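Local coordinates for protein cohesin (Archaeoglobus fulgidus, PDB 2XDH) that forms the cohesin domain of a larger archaeal protein not belonging to a cellulosome, and probably mediates adhesion by binding a dockerin domain, at residues 3-8 / 125-130; 27-32 / 133-138; 51-56 / 76-81. All blocks are in the same frame, centred on the assembly; numbering follows the deposited sequence.

Contact 1. Residues 3-8 / 125-130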
loop_
_atom_site.group_PDB
_atom_site.type_symbol
_atom_site.label_atom_id
_atom_site.label_comp_id
_atom_site.label_asym_id
_atom_site.label_seq_id
_atom_site.Cartn_x
_atom_site.Cartn_y
_atom_site.Cartn_z
ATOM N N THR A 3 6.547 8.125 -6.802
ATOM C CA THR A 3 7.828 8.199 -6.103
ATOM C C THR A 3 8.761 9.119 -6.887
ATOM O O THR A 3 8.916 8.973 -8.091
ATOM C CB THR A 3 8.446 6.799 -5.919
ATOM O OG1 THR A 3 7.503 5.972 -5.218
ATOM C CG2 THR A 3 9.727 6.867 -5.103
ATOM N N THR A 4 9.367 10.082 -6.207
ATOM C CA THR A 4 10.235 11.027 -6.899
ATOM C C THR A 4 11.529 11.180 -6.160
ATOM O O THR A 4 11.524 11.269 -4.945
ATOM C CB THR A 4 9.547 12.413 -6.979
ATOM O OG1 THR A 4 8.261 12.258 -7.607
ATOM C CG2 THR A 4 10.401 13.404 -7.777
ATOM N N ILE A 5 12.636 11.222 -6.896
ATOM C CA ILE A 5 13.935 11.471 -6.272
ATOM C C ILE A 5 14.392 12.857 -6.707
ATOM O O ILE A 5 14.334 13.175 -7.893
ATOM C CB ILE A 5 14.976 10.435 -6.706
ATOM C CG1 ILE A 5 14.539 9.042 -6.221
ATOM C CG2 ILE A 5 16.353 10.775 -6.092
ATOM C CD1 ILE A 5 15.435 7.905 -6.719
ATOM N N ILE A 6 14.831 13.670 -5.753
ATOM C CA ILE A 6 15.082 15.092 -6.003
ATOM C C ILE A 6 16.441 15.534 -5.486
ATOM O O ILE A 6 16.722 15.401 -4.302
ATOM C CB ILE A 6 14.048 15.941 -5.270
ATOM C CG1 ILE A 6 12.638 15.560 -5.720
ATOM C CG2 ILE A 6 14.332 17.436 -5.483
ATOM C CD1 ILE A 6 11.543 16.383 -5.046
ATOM N N ALA A 7 17.283 16.056 -6.370
ATOM C CA ALA A 7 18.547 16.636 -5.936
ATOM C C ALA A 7 18.293 18.073 -5.478
ATOM O O ALA A 7 17.594 18.833 -6.145
ATOM C CB ALA A 7 19.560 16.598 -7.066
ATOM N N GLY A 8 18.853 18.449 -4.334
ATOM C CA GLY A 8 18.640 19.781 -3.807
ATOM C C GLY A 8 19.346 20.849 -4.628
ATOM O O GLY A 8 20.236 20.552 -5.433
ATOM N N LEU A 125 22.757 19.719 -11.043
ATOM C CA LEU A 125 23.106 18.550 -10.241
ATOM C C LEU A 125 22.148 17.499 -10.750
ATOM O O LEU A 125 20.968 17.513 -10.391
ATOM C CB LEU A 125 22.873 18.824 -8.760
ATOM C CG LEU A 125 23.858 19.863 -8.197
ATOM C CD1 LEU A 125 23.330 20.520 -6.929
ATOM C CD2 LEU A 125 25.209 19.204 -7.941
ATOM N N THR A 126 22.645 16.615 -11.614
ATOM C CA THR A 126 21.773 15.704 -12.346
ATOM C C THR A 126 21.710 14.308 -11.743
ATOM O O THR A 126 22.713 13.754 -11.319
ATOM C CB THR A 126 22.198 15.580 -13.826
ATOM O OG1 THR A 126 23.420 14.839 -13.917
ATOM C CG2 THR A 126 22.395 16.948 -14.439
ATOM N N LEU A 127 20.512 13.745 -11.723
ATOM C CA LEU A 127 20.295 12.371 -11.276
ATOM C C LEU A 127 20.074 11.496 -12.504
ATOM O O LEU A 127 19.216 11.792 -13.338
ATOM C CB LEU A 127 19.035 12.311 -10.404
ATOM C CG LEU A 127 19.193 12.969 -9.034
ATOM C CD1 LEU A 127 17.838 13.195 -8.416
ATOM C CD2 LEU A 127 20.092 12.107 -8.117
ATOM N N GLN A 128 20.830 10.417 -12.628
ATOM C CA GLN A 128 20.570 9.497 -13.717
ATOM C C GLN A 128 21.033 8.098 -13.377
ATOM O O GLN A 128 21.504 7.834 -12.266
ATOM C CB GLN A 128 21.224 9.977 -15.017
ATOM C CG GLN A 128 22.733 10.058 -14.948
ATOM C CD GLN A 128 23.218 11.425 -14.520
ATOM O OE1 GLN A 128 22.573 12.437 -14.792
ATOM N NE2 GLN A 128 24.357 11.463 -13.843
ATOM N N GLY A 129 20.888 7.202 -14.344
ATOM C CA GLY A 129 21.254 5.809 -14.147
ATOM C C GLY A 129 20.498 5.169 -13.002
ATOM O O GLY A 129 21.016 4.288 -12.314
ATOM N N ILE A 130 19.257 5.594 -12.784
ATOM C CA ILE A 130 18.541 5.112 -11.586
ATOM C C ILE A 130 18.090 3.649 -11.715
ATOM O O ILE A 130 17.575 3.234 -12.753
ATOM C CB ILE A 130 17.348 6.030 -11.271
ATOM C CG1 ILE A 130 17.871 7.375 -10.762
ATOM C CG2 ILE A 130 16.434 5.400 -10.244
ATOM C CD1 ILE A 130 16.895 8.438 -10.925
#
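L127 provides the main bump of this contact: its CD1 methyl pushes into the shallow hollow between I5 and A7. The two strands belong to the beta sandwich of jelly-roll topology that cohesin domains share, and here 3-7 and 125-128 face each other through side chains, without a backbone hydrogen bond between them. Their axes come within 7.4 Å and run nearly antiparallel, at 152°. Both strands are instead tied to strand 142-151: I5 bonds by its backbone to A143 and I145, while the L127 amide is taken by the side chain of N146.

The hollow has a backbone floor and two apolar rims. CD1 of L127 lies 3.5 Å from the I5 carbonyl O and 3.6 Å from the A7 N, so it covers the chain around I6 while the I6 side chain leaves on the other side of the strand. One rim is I5 CG2, 3.7 Å from L127 CD1; this branch stands anti to the backbone N of I5, which leaves CG1 to carry CD1 off in another direction, toward I130. The second rim is the lone methyl of A7, whose CB is 4.0 Å from L127 CD1. A7 is small enough to settle against the backbone of L125 as well, with its CB 3.7 Å from the L125 O.

At the far end the chain turns a corner at G129, and I130 comes back toward the same strand, so that its CG2 reaches I5 CD1 loosely at 4.4 Å. At the other end L125, which also packs on Y39 and P40, lays its CD1 methyl against the G8 carbonyl O at 3.4 Å, and that buried oxygen finds no hydrogen-bond partner in the model.

Contact 2. Residues 27-32 / 133-138. With SO4 (sulfate ion), chain E.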
loop_
_atom_site.group_PDB
_atom_site.type_symbol
_atom_site.label_atom_id
_atom_site.label_comp_id
_atom_site.label_asym_id
_atom_site.label_seq_id
_atom_site.Cartn_x
_atom_site.Cartn_y
_atom_site.Cartn_z
ATOM N N ALA A 27 8.115 7.537 -1.192
ATOM C CA ALA A 27 8.670 6.192 -1.289
ATOM C C ALA A 27 7.687 5.182 -0.698
ATOM O O ALA A 27 7.016 5.458 0.303
ATOM C CB ALA A 27 10.020 6.116 -0.550
ATOM N N ASP A 28 7.622 3.999 -1.296
ATOM C CA ASP A 28 6.718 2.959 -0.812
ATOM C C ASP A 28 7.476 1.640 -0.670
ATOM O O ASP A 28 7.592 0.859 -1.628
ATOM C CB ASP A 28 5.529 2.827 -1.771
ATOM C CG ASP A 28 4.524 1.771 -1.333
ATOM O OD1 ASP A 28 4.534 1.400 -0.140
ATOM O OD2 ASP A 28 3.712 1.330 -2.189
ATOM N N LYS A 29 8.029 1.414 0.520
ATOM C CA LYS A 29 8.773 0.192 0.804
ATOM C C LYS A 29 9.899 -0.075 -0.193
ATOM O O LYS A 29 10.074 -1.193 -0.677
ATOM C CB LYS A 29 7.812 -0.999 0.881
ATOM C CG LYS A 29 6.766 -0.816 1.989
ATOM C CD LYS A 29 5.813 -1.994 2.082
ATOM C CE LYS A 29 4.588 -1.631 2.915
ATOM N NZ LYS A 29 3.632 -2.769 3.003
ATOM N N VAL A 30 10.687 0.953 -0.473
ATOM C CA VAL A 30 11.849 0.792 -1.337
ATOM C C VAL A 30 12.919 -0.003 -0.628
ATOM O O VAL A 30 13.258 0.287 0.520
ATOM C CB VAL A 30 12.400 2.162 -1.766
ATOM C CG1 VAL A 30 13.732 2.032 -2.506
ATOM C CG2 VAL A 30 11.361 2.885 -2.618
ATOM N N GLY A 31 13.474 -0.996 -1.319
ATOM C CA GLY A 31 14.490 -1.844 -0.730
ATOM C C GLY A 31 15.890 -1.626 -1.266
ATOM O O GLY A 31 16.878 -1.876 -0.575
ATOM N N SER A 32 16.005 -1.175 -2.508
ATOM C CA SER A 32 17.337 -0.868 -2.994
ATOM C C SER A 32 17.299 0.259 -4.004
ATOM O O SER A 32 16.355 0.386 -4.783
ATOM C CB SER A 32 18.011 -2.097 -3.592
ATOM O OG SER A 32 17.378 -2.472 -4.784
ATOM N N TYR A 133 14.181 -0.689 -6.657
ATOM C CA TYR A 133 13.305 -1.847 -6.452
ATOM C C TYR A 133 12.673 -1.805 -5.066
ATOM O O TYR A 133 13.282 -1.316 -4.120
ATOM C CB TYR A 133 14.106 -3.150 -6.563
ATOM C CG TYR A 133 14.714 -3.358 -7.925
ATOM C CD1 TYR A 133 14.025 -4.039 -8.913
ATOM C CD2 TYR A 133 15.973 -2.858 -8.226
ATOM C CE1 TYR A 133 14.572 -4.225 -10.173
ATOM C CE2 TYR A 133 16.535 -3.042 -9.480
ATOM C CZ TYR A 133 15.826 -3.723 -10.448
ATOM O OH TYR A 133 16.369 -3.912 -11.696
ATOM N N ASP A 134 11.464 -2.331 -4.925
ATOM C CA ASP A 134 10.888 -2.403 -3.575
ATOM C C ASP A 134 11.435 -3.631 -2.855
ATOM O O ASP A 134 12.238 -4.380 -3.421
ATOM C CB ASP A 134 9.345 -2.377 -3.616
ATOM C CG ASP A 134 8.747 -3.614 -4.247
ATOM O OD1 ASP A 134 9.476 -4.615 -4.399
ATOM O OD2 ASP A 134 7.531 -3.595 -4.576
ATOM N N ILE A 135 11.014 -3.848 -1.611
ATOM C CA ILE A 135 11.599 -4.907 -0.805
ATOM C C ILE A 135 11.201 -6.286 -1.321
ATOM O O ILE A 135 11.760 -7.280 -0.883
ATOM C CB ILE A 135 11.198 -4.780 0.679
ATOM C CG1 ILE A 135 9.675 -4.716 0.805
ATOM C CG2 ILE A 135 11.871 -3.555 1.329
ATOM C CD1 ILE A 135 9.185 -4.696 2.250
ATOM N N ASP A 136 10.245 -6.344 -2.256
ATOM C CA ASP A 136 9.836 -7.625 -2.846
ATOM C C ASP A 136 10.496 -7.854 -4.200
ATOM O O ASP A 136 10.149 -8.798 -4.913
ATOM C CB ASP A 136 8.308 -7.705 -2.986
ATOM C CG ASP A 136 7.597 -7.605 -1.637
ATOM O OD1 ASP A 136 8.053 -8.269 -0.689
ATOM O OD2 ASP A 136 6.611 -6.848 -1.521
ATOM N N GLY A 137 11.442 -6.983 -4.548
ATOM C CA GLY A 137 12.161 -7.090 -5.801
ATOM C C GLY A 137 11.429 -6.564 -7.026
ATOM O O GLY A 137 11.844 -6.832 -8.152
ATOM N N ASN A 138 10.345 -5.817 -6.839
ATOM C CA ASN A 138 9.658 -5.258 -8.013
ATOM C C ASN A 138 10.304 -3.950 -8.425
ATOM O O ASN A 138 10.745 -3.191 -7.565
ATOM C CB ASN A 138 8.176 -5.033 -7.719
ATOM C CG ASN A 138 7.493 -6.280 -7.226
ATOM O OD1 ASN A 138 7.006 -6.338 -6.093
ATOM N ND2 ASN A 138 7.443 -7.287 -8.075
HETATM S S SO4 E . 1.445 -2.288 -0.597
HETATM O O1 SO4 E . 0.305 -2.629 0.250
HETATM O O2 SO4 E . 2.201 -3.498 -0.908
HETATM O O3 SO4 E . 2.308 -1.342 0.107
HETATM O O4 SO4 E . 0.966 -1.680 -1.836
HETATM O O HOH W 1 5.825 -1.644 -2.552
#
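I135 folds across the bend of 27-32, its CG2 resting on the bare CA of G31 at 3.7 Å and its CG1 lying alongside K29 CB at 4.2 Å. A chi1 of 54° sets CG1 between the backbone N and the carbonyl carbon, which spreads the two branches over the K29 carbonyl. I135 N donates to K29 O at 3.0 Å; the nitrogen sits nearly on the extension of C=O, but the N-H itself is bent, at 136°.

Further along, S32 and Y133 sit on one face of the sheet, and S32 OG meets the tyrosine ring at its edge, near the ring plane, 3.7 Å from CD2. Y133 N donates to S32 O, while Y133 O accepts both G31 N, at 2.8 Å, and S32 N: a classic beta bulge in the antiparallel pairing of strands 17-38 and 123-134 of the cohesin sandwich. Beyond it V30 and D134 form a non-hydrogen-bonded pair whose side chains diverge.

The chain then makes a type I turn from D134 to G137. D134 OD1 is held from opposite faces of its carboxylate by D136 N, in an Asx turn, and by N138 N, both at 2.9 Å. D136, in this turn, is a magnesium-site residue of this protein, although no ion is bound to this chain here; its carboxylate lies close to D136 of two neighbouring subunits. K29 NZ forms a salt bridge with D28 of the third subunit and a weak 3.5 Å bond to sulfate O3.

Contact 3. Residues 51-56 / 76-81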
loop_
_atom_site.group_PDB
_atom_site.type_symbol
_atom_site.label_atom_id
_atom_site.label_comp_id
_atom_site.label_asym_id
_atom_site.label_seq_id
_atom_site.Cartn_x
_atom_site.Cartn_y
_atom_site.Cartn_z
ATOM N N GLY A 51 21.532 9.994 4.866
ATOM C CA GLY A 51 20.500 10.981 5.120
ATOM C C GLY A 51 19.540 10.534 6.203
ATOM O O GLY A 51 19.819 9.566 6.915
ATOM N N SER A 52 18.412 11.237 6.326
ATOM C CA SER A 52 17.483 10.997 7.432
ATOM C C SER A 52 16.822 9.625 7.337
ATOM O O SER A 52 16.344 9.084 8.330
ATOM C CB SER A 52 16.401 12.086 7.482
ATOM O OG SER A 52 15.533 12.019 6.355
ATOM N N LEU A 53 16.797 9.051 6.143
ATOM C CA LEU A 53 16.114 7.775 5.949
ATOM C C LEU A 53 17.062 6.589 5.912
ATOM O O LEU A 53 16.621 5.453 5.945
ATOM C CB LEU A 53 15.307 7.792 4.642
ATOM C CG LEU A 53 14.166 8.793 4.586
ATOM C CD1 LEU A 53 13.580 8.863 3.151
ATOM C CD2 LEU A 53 13.096 8.388 5.589
ATOM N N THR A 54 18.362 6.850 5.816
ATOM C CA THR A 54 19.306 5.790 5.493
ATOM C C THR A 54 20.401 5.652 6.560
ATOM O O THR A 54 21.441 5.070 6.290
ATOM C CB THR A 54 19.974 6.036 4.124
ATOM O OG1 THR A 54 20.486 7.373 4.094
ATOM C CG2 THR A 54 18.966 5.857 2.962
ATOM N N GLN A 55 20.169 6.209 7.751
ATOM C CA GLN A 55 21.151 6.151 8.835
ATOM C C GLN A 55 21.535 4.707 9.153
ATOM O O GLN A 55 22.634 4.438 9.629
ATOM C CB GLN A 55 20.601 6.810 10.106
ATOM C CG GLN A 55 20.465 8.327 10.053
ATOM C CD GLN A 55 21.803 9.018 9.912
ATOM O OE1 GLN A 55 22.710 8.789 10.700
ATOM N NE2 GLN A 55 21.937 9.854 8.898
ATOM N N ASN A 56 20.614 3.778 8.904
ATOM C CA ASN A 56 20.835 2.379 9.262
ATOM C C ASN A 56 20.743 1.436 8.069
ATOM O O ASN A 56 20.767 0.216 8.219
ATOM C CB ASN A 56 19.883 1.965 10.392
ATOM C CG ASN A 56 20.186 2.694 11.690
ATOM O OD1 ASN A 56 19.425 3.561 12.137
ATOM N ND2 ASN A 56 21.311 2.358 12.292
ATOM N N ASN A 76 14.502 -3.266 5.658
ATOM C CA ASN A 76 13.297 -2.735 6.324
ATOM C C ASN A 76 12.321 -2.074 5.357
ATOM O O ASN A 76 11.116 -1.943 5.638
ATOM C CB ASN A 76 13.652 -1.674 7.365
ATOM C CG ASN A 76 14.616 -2.179 8.412
ATOM O OD1 ASN A 76 14.213 -2.816 9.379
ATOM N ND2 ASN A 76 15.896 -1.873 8.236
ATOM N N GLY A 77 12.851 -1.629 4.230
ATOM C CA GLY A 77 12.083 -0.788 3.335
ATOM C C GLY A 77 12.180 0.665 3.753
ATOM O O GLY A 77 12.205 0.981 4.934
ATOM N N ILE A 78 12.251 1.543 2.765
ATOM C CA ILE A 78 12.227 2.986 2.962
ATOM C C ILE A 78 10.918 3.510 2.408
ATOM O O ILE A 78 10.569 3.218 1.256
ATOM C CB ILE A 78 13.396 3.628 2.187
ATOM C CG1 ILE A 78 14.731 3.217 2.834
ATOM C CG2 ILE A 78 13.289 5.139 2.165
ATOM C CD1 ILE A 78 15.959 3.617 1.987
ATOM N N SER A 79 10.178 4.261 3.215
ATOM C CA SER A 79 8.903 4.821 2.778
ATOM C C SER A 79 8.794 6.283 3.179
ATOM O O SER A 79 9.507 6.738 4.077
ATOM C CB SER A 79 7.731 4.049 3.417
ATOM O OG SER A 79 7.750 2.685 3.020
ATOM N N GLY A 80 7.887 7.007 2.532
ATOM C CA GLY A 80 7.622 8.395 2.872
ATOM C C GLY A 80 8.599 9.372 2.239
ATOM O O GLY A 80 9.123 9.131 1.149
ATOM N N ASP A 81 8.829 10.491 2.918
ATOM C CA ASP A 81 9.669 11.554 2.387
ATOM C C ASP A 81 10.875 11.723 3.307
ATOM O O ASP A 81 10.746 11.584 4.515
ATOM C CB ASP A 81 8.928 12.881 2.387
ATOM C CG ASP A 81 7.605 12.838 1.631
ATOM O OD1 ASP A 81 7.349 11.896 0.856
ATOM O OD2 ASP A 81 6.821 13.785 1.808
#
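L53, in the irregular chain of 51-56, and I78, in the short strand 77-79, bring their CA atoms to 6.9 Å with no hydrogen bond running between the two segments. The side chains close that gap. L53 reaches out with its CD1 methyl, which touches I78 CG2 at 3.9 Å and also rests on the backbone carbon of D81, equally 3.9 Å from CD1. Its other methyl, CD2, lies beside the D81 O at 4.1 Å, so both methyls of L53 lie against the backbone where the chain bends between S79 and D81. I78 answers with two branches: CG2 against L53 CD1, and CD1 against T54 CG2 at 3.9 Å.

T54 is turned so that each arm has a different task. With chi1 at 51°, OG1 swings back to accept the G51 N-H at 2.9 Å and also bonds to the backbone O of L84, whereas CG2 is left facing I78; both T54 and I78 pack on I72 of strand 67-74. The G51 carbonyl O is gripped from opposite faces by T54 N and by Q55 NE2, the latter 2.9 Å away. The loop between strands 43-50 and 58-64 of the cohesin domain is thus shaped by its own polar bonds and by that of L53 to the S83 backbone, and it meets 76-81 through dispersion contacts of its methyls with I78 and with the D81 backbone, which set no strict direction.

Contacts 2 and 3 meet directly, their centres about 12 Å apart. V30 O and I78 N, and K29 N and S79 OG, are each 2.8 Å apart, probable hydrogen bonds; K29 and V30 both face I78 in a G1 beta bulge, and I135 CG2 packs on G77 CA at 3.4 Å. Contact 1 lies deeper in the sandwich, about 17 Å from contact 2 between centres, but shares strand 123-134 with it and touches it where T3 CG2 meets A27 CA at 4.0 Å. Contacts 1 and 3 stay about 7 Å apart at their nearest atoms. The metal site lies at the contact 2 end: a magnesium ion, not bound to this chain, is about 7 Å from the D134 side chain. The S79 side chain is about 11 Å from that of D136.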